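Local atomic coordinates of endoglucanase (Komagataeibacter sucrofermentans, PDB entry 6VC5), a protein that probably hydrolyses internal beta-1,4-glucosidic linkages of cellulose and related beta-glucans, as a family 8 glycoside hydrolase. Residues A[41-46]-A[50-55]; A[118-123]-A[163-168]. One frame throughout, in Å; residues are numbered along the deposited sequence.

Contact 1 (A[41-46]-A[50-55]); sequences LFSAAA and AAFEVI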
loop_
_atom_site.group_PDB
_atom_site.type_symbol
_atom_site.label_atom_id
_atom_site.label_comp_id
_atom_site.label_asym_id
_atom_site.label_seq_id
_atom_site.Cartn_x
_atom_site.Cartn_y
_atom_site.Cartn_z
ATOM N N LEU A 41 -3.778 7.254 8.214
ATOM C CA LEU A 41 -4.459 7.689 6.996
ATOM C C LEU A 41 -5.973 7.736 7.193
ATOM O O LEU A 41 -6.642 8.685 6.755
ATOM C CB LEU A 41 -4.095 6.755 5.839
ATOM C CG LEU A 41 -4.519 7.215 4.437
ATOM C CD1 LEU A 41 -3.597 8.334 3.974
ATOM C CD2 LEU A 41 -4.494 6.052 3.456
ATOM N N PHE A 42 -6.540 6.689 7.810
ATOM C CA PHE A 42 -7.990 6.632 7.989
ATOM C C PHE A 42 -8.478 7.703 8.963
ATOM O O PHE A 42 -9.530 8.317 8.743
ATOM C CB PHE A 42 -8.426 5.250 8.488
ATOM C CG PHE A 42 -8.019 4.085 7.607
ATOM C CD1 PHE A 42 -7.629 4.260 6.292
ATOM C CD2 PHE A 42 -8.034 2.800 8.130
ATOM C CE1 PHE A 42 -7.253 3.163 5.500
ATOM C CE2 PHE A 42 -7.666 1.711 7.353
ATOM C CZ PHE A 42 -7.266 1.901 6.036
ATOM N N SER A 43 -7.743 7.924 10.061
ATOM C CA SER A 43 -8.130 8.950 11.023
ATOM C C SER A 43 -7.991 10.352 10.439
ATOM O O SER A 43 -8.820 11.223 10.722
ATOM C CB SER A 43 -7.356 8.788 12.338
ATOM O OG SER A 43 -5.970 8.976 12.167
ATOM N N ALA A 44 -6.966 10.587 9.613
ATOM C CA ALA A 44 -6.860 11.882 8.933
ATOM C C ALA A 44 -8.026 12.098 7.973
ATOM O O ALA A 44 -8.625 13.179 7.939
ATOM C CB ALA A 44 -5.530 11.969 8.183
ATOM N N ALA A 45 -8.353 11.081 7.166
ATOM C CA ALA A 45 -9.472 11.193 6.229
ATOM C C ALA A 45 -10.797 11.397 6.958
ATOM O O ALA A 45 -11.661 12.155 6.499
ATOM C CB ALA A 45 -9.535 9.940 5.353
ATOM N N ALA A 46 -10.985 10.717 8.088
ATOM C CA ALA A 46 -12.215 10.810 8.864
ATOM C C ALA A 46 -12.288 12.054 9.744
ATOM O O ALA A 46 -13.368 12.364 10.256
ATOM C CB ALA A 46 -12.351 9.569 9.748
ATOM N N ALA A 50 -7.846 13.357 17.595
ATOM C CA ALA A 50 -7.396 12.743 18.840
ATOM C C ALA A 50 -6.785 11.374 18.580
ATOM O O ALA A 50 -5.767 11.011 19.186
ATOM C CB ALA A 50 -8.560 12.631 19.821
ATOM N N ALA A 51 -7.380 10.608 17.666
ATOM C CA ALA A 51 -6.803 9.317 17.319
ATOM C C ALA A 51 -5.515 9.488 16.525
ATOM O O ALA A 51 -4.508 8.834 16.823
ATOM C CB ALA A 51 -7.810 8.467 16.542
ATOM N N PHE A 52 -5.533 10.358 15.503
ATOM C CA PHE A 52 -4.353 10.554 14.666
ATOM C C PHE A 52 -3.138 10.874 15.522
ATOM O O PHE A 52 -2.065 10.275 15.350
ATOM C CB PHE A 52 -4.583 11.694 13.664
ATOM C CG PHE A 52 -3.397 11.933 12.760
ATOM C CD1 PHE A 52 -3.327 11.303 11.523
ATOM C CD2 PHE A 52 -2.316 12.700 13.176
ATOM C CE1 PHE A 52 -2.237 11.478 10.690
ATOM C CE2 PHE A 52 -1.204 12.859 12.358
ATOM C CZ PHE A 52 -1.163 12.250 11.116
ATOM N N GLU A 53 -3.306 11.811 16.463
ATOM C CA GLU A 53 -2.192 12.315 17.263
ATOM C C GLU A 53 -1.480 11.188 18.004
ATOM O O GLU A 53 -0.246 11.102 17.983
ATOM C CB GLU A 53 -2.709 13.372 18.251
ATOM C CG GLU A 53 -1.683 14.423 18.684
ATOM C CD GLU A 53 -2.297 15.814 18.857
ATOM O OE1 GLU A 53 -1.544 16.792 19.080
ATOM O OE2 GLU A 53 -3.538 15.934 18.754
ATOM N N VAL A 54 -2.246 10.299 18.650
ATOM C CA VAL A 54 -1.631 9.217 19.424
ATOM C C VAL A 54 -1.073 8.111 18.522
ATOM O O VAL A 54 -0.060 7.489 18.860
ATOM C CB VAL A 54 -2.558 8.669 20.529
ATOM C CG1 VAL A 54 -2.886 9.771 21.561
ATOM C CG2 VAL A 54 -3.818 8.053 19.953
ATOM N N ILE A 55 -1.716 7.830 17.380
ATOM C CA ILE A 55 -1.177 6.813 16.474
ATOM C C ILE A 55 0.176 7.251 15.918
ATOM O O ILE A 55 1.131 6.468 15.874
ATOM C CB ILE A 55 -2.183 6.494 15.355
ATOM C CG1 ILE A 55 -3.503 5.982 15.929
ATOM C CG2 ILE A 55 -1.566 5.465 14.385
ATOM C CD1 ILE A 55 -4.649 6.059 14.934
#

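Contact 2 (A[118-123]-A[163-168]); sequences NIYGDV and MQAFAL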
loop_
_atom_site.group_PDB
_atom_site.type_symbol
_atom_site.label_atom_id
_atom_site.label_comp_id
_atom_site.label_asym_id
_atom_site.label_seq_id
_atom_site.Cartn_x
_atom_site.Cartn_y
_atom_site.Cartn_z
ATOM N N ASN A 118 10.387 14.918 5.583
ATOM C CA ASN A 118 11.554 14.157 6.034
ATOM C C ASN A 118 11.478 12.700 5.585
ATOM O O ASN A 118 12.475 12.140 5.114
ATOM C CB ASN A 118 11.689 14.235 7.551
ATOM C CG ASN A 118 12.141 15.604 8.021
ATOM O OD1 ASN A 118 12.660 16.398 7.237
ATOM N ND2 ASN A 118 11.932 15.891 9.298
ATOM N N ILE A 119 10.302 12.072 5.717
ATOM C CA ILE A 119 10.143 10.691 5.258
ATOM C C ILE A 119 10.338 10.604 3.751
ATOM O O ILE A 119 11.049 9.723 3.246
ATOM C CB ILE A 119 8.769 10.135 5.672
ATOM C CG1 ILE A 119 8.624 10.142 7.196
ATOM C CG2 ILE A 119 8.572 8.721 5.120
ATOM C CD1 ILE A 119 7.176 10.044 7.672
ATOM N N TYR A 120 9.661 11.481 3.002
ATOM C CA TYR A 120 9.750 11.413 1.543
ATOM C C TYR A 120 11.187 11.595 1.085
ATOM O O TYR A 120 11.648 10.899 0.170
ATOM C CB TYR A 120 8.864 12.484 0.903
ATOM C CG TYR A 120 7.381 12.174 0.885
ATOM C CD1 TYR A 120 6.899 10.949 0.436
ATOM C CD2 TYR A 120 6.458 13.141 1.269
ATOM C CE1 TYR A 120 5.531 10.677 0.400
ATOM C CE2 TYR A 120 5.092 12.890 1.235
ATOM C CZ TYR A 120 4.631 11.665 0.799
ATOM O OH TYR A 120 3.280 11.414 0.763
ATOM N N GLY A 121 11.907 12.527 1.715
ATOM C CA GLY A 121 13.301 12.741 1.367
ATOM C C GLY A 121 14.138 11.484 1.523
ATOM O O GLY A 121 14.984 11.179 0.677
ATOM N N ASP A 122 13.913 10.737 2.602
ATOM C CA ASP A 122 14.683 9.515 2.814
ATOM C C ASP A 122 14.220 8.348 1.938
ATOM O O ASP A 122 15.047 7.509 1.565
ATOM C CB ASP A 122 14.706 9.161 4.300
ATOM C CG ASP A 122 15.822 9.888 5.042
ATOM O OD1 ASP A 122 16.791 10.323 4.371
ATOM O OD2 ASP A 122 15.743 10.027 6.281
ATOM N N VAL A 123 12.935 8.264 1.589
ATOM C CA VAL A 123 12.518 7.281 0.586
ATOM C C VAL A 123 13.239 7.535 -0.733
ATOM O O VAL A 123 13.788 6.615 -1.351
ATOM C CB VAL A 123 10.989 7.290 0.409
ATOM C CG1 VAL A 123 10.577 6.430 -0.801
ATOM C CG2 VAL A 123 10.311 6.783 1.661
ATOM N N MET A 163 2.449 11.082 -5.646
ATOM C CA MET A 163 1.933 12.340 -6.178
ATOM C C MET A 163 2.007 13.438 -5.125
ATOM O O MET A 163 2.326 14.594 -5.433
ATOM C CB MET A 163 0.474 12.152 -6.611
ATOM C CG MET A 163 0.195 11.020 -7.608
ATOM S SD MET A 163 -1.373 11.232 -8.488
ATOM C CE MET A 163 -2.602 11.012 -7.233
ATOM N N GLN A 164 1.700 13.095 -3.870
ATOM C CA GLN A 164 1.805 14.073 -2.796
ATOM C C GLN A 164 3.246 14.527 -2.606
ATOM O O GLN A 164 3.507 15.711 -2.364
ATOM C CB GLN A 164 1.259 13.475 -1.498
ATOM C CG GLN A 164 1.309 14.417 -0.316
ATOM C CD GLN A 164 0.385 15.606 -0.472
ATOM O OE1 GLN A 164 0.800 16.756 -0.308
ATOM N NE2 GLN A 164 -0.871 15.340 -0.791
ATOM N N ALA A 165 4.199 13.594 -2.695
ATOM C CA ALA A 165 5.604 13.963 -2.540
ATOM C C ALA A 165 6.026 14.966 -3.610
ATOM O O ALA A 165 6.753 15.926 -3.324
ATOM C CB ALA A 165 6.471 12.706 -2.597
ATOM N N PHE A 166 5.566 14.771 -4.845
ATOM C CA PHE A 166 5.869 15.740 -5.896
ATOM C C PHE A 166 5.209 17.086 -5.626
ATOM O O PHE A 166 5.818 18.141 -5.859
ATOM C CB PHE A 166 5.437 15.216 -7.263
ATOM C CG PHE A 166 5.730 16.181 -8.374
ATOM C CD1 PHE A 166 7.042 16.430 -8.740
ATOM C CD2 PHE A 166 4.708 16.858 -9.018
ATOM C CE1 PHE A 166 7.340 17.336 -9.751
ATOM C CE2 PHE A 166 4.995 17.769 -10.032
ATOM C CZ PHE A 166 6.313 18.001 -10.390
ATOM N N ALA A 167 3.957 17.073 -5.165
ATOM C CA ALA A 167 3.269 18.321 -4.847
ATOM C C ALA A 167 3.985 19.113 -3.757
ATOM O O ALA A 167 3.990 20.350 -3.794
ATOM C CB ALA A 167 1.824 18.022 -4.446
ATOM N N LEU A 168 4.604 18.425 -2.794
ATOM C CA LEU A 168 5.272 19.098 -1.684
ATOM C C LEU A 168 6.657 19.618 -2.052
ATOM O O LEU A 168 7.067 20.670 -1.548
ATOM C CB LEU A 168 5.384 18.143 -0.493
ATOM C CG LEU A 168 4.101 17.793 0.251
ATOM C CD1 LEU A 168 4.394 16.732 1.302
ATOM C CD2 LEU A 168 3.474 19.025 0.892
#

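Contact 1 (A[41-46]-A[50-55])
Ala51 is the first residue of segment 50-55 to meet segment 41-46, its methyl CB lying 4.2 Å from CB of Ser43. Phe52 follows and carries most of the contact. Ser43 OG comes to 3.4 Å from Phe52 CB and 3.6 Å from Phe52 CD1, reaching the ring at its edge, near the ring plane. This hydroxyl is turned back between its own backbone N and carbonyl carbon (chi1 64°), where its proton is shared between the carbonyl oxygens of Gly39, the stronger partner, and Met40, so that it is satisfied within its own helix. The two segments belong to a helical hairpin, helices 33-46 and 49-62, whose local axes approach to 8.6 Å at 153°, nearly antiparallel; such hairpins build the (alpha/alpha)6 barrel of family 8 enzymes. With CG anti to the backbone N (chi1 -179°), the Phe52 ring extends past Ser43 to Ala44, whose CB approaches CD1 of Phe52 at 4.1 Å. The ring also meets Leu100 and Ala103 of helix 90-106 and the inclined ring of Tyr112. Cutting the side chain back to an alanine here is likely to open a gap beside Ala44 and leave the Tyr112 ring without its aromatic neighbour. One turn further on, Ile55 CD1 lies 4.2 Å from Ser43 OG.

Contact 2 (A[118-123]-A[163-168])
A single tyrosine laid against the flank of a steeply crossing helix makes this contact, an apolar helix-helix packing in the helical framework of the family 8 fold. The ring of Tyr120, on helix 110-126, takes Ala165 of helix 159-169 over one face: CB of Ala165 stands 3.6 Å from the centroid of the Tyr120 ring and 12° off its normal, a well-centred CH-pi contact. Because CG of Tyr120 is anti to the carbonyl carbon (chi1 -77°), the ring projects across to the other helix. Leu168, a turn beyond Ala165, comes instead to the ring edge, near its plane, with CD1 3.9 Å from Tyr120 CE2. At the far end of the ring, Tyr120 OH passes 3.7 Å from Gln164 CB in van der Waals contact; the polar partner of the hydroxyl is Ser161 OG, one turn earlier on helix 159-169. OE1 of Gln164 accepts a hydrogen bond from Lys105 NZ of helix 90-106. The local axes cross at 108°, 10.6 Å apart at closest approach. Helix 90-106 packs against the contact, Ala97 touching Tyr120 and Ala101 touching Gln164, while Trp174 of helix 172-187 packs on both Ala165 and Val123.

From the N terminus, helix 33-46 comes first, and contact 1 closes the short connection to helix 49-62, with just three residues between its segments. The chain then runs through strand 74-76 and helix 90-106 before contact 2 opens on helix 110-126. That contact closes a longer excursion of 39 residues, including strands 128-131, 134-137 and 149-152, by bringing helix 159-169 back against it. The contacts lie in series, neither nesting nor crossing. The centres of contact 1 and contact 2 are about 20 Å apart, and the nearest atoms of contact 1 and contact 2 are about 8 Å apart, without touching. Helix 90-106 bridges them: Leu100 meets Phe52 of contact 1 and Ile119 of segment 118-123, linking a sequence-local hairpin to a more distant helix crossing.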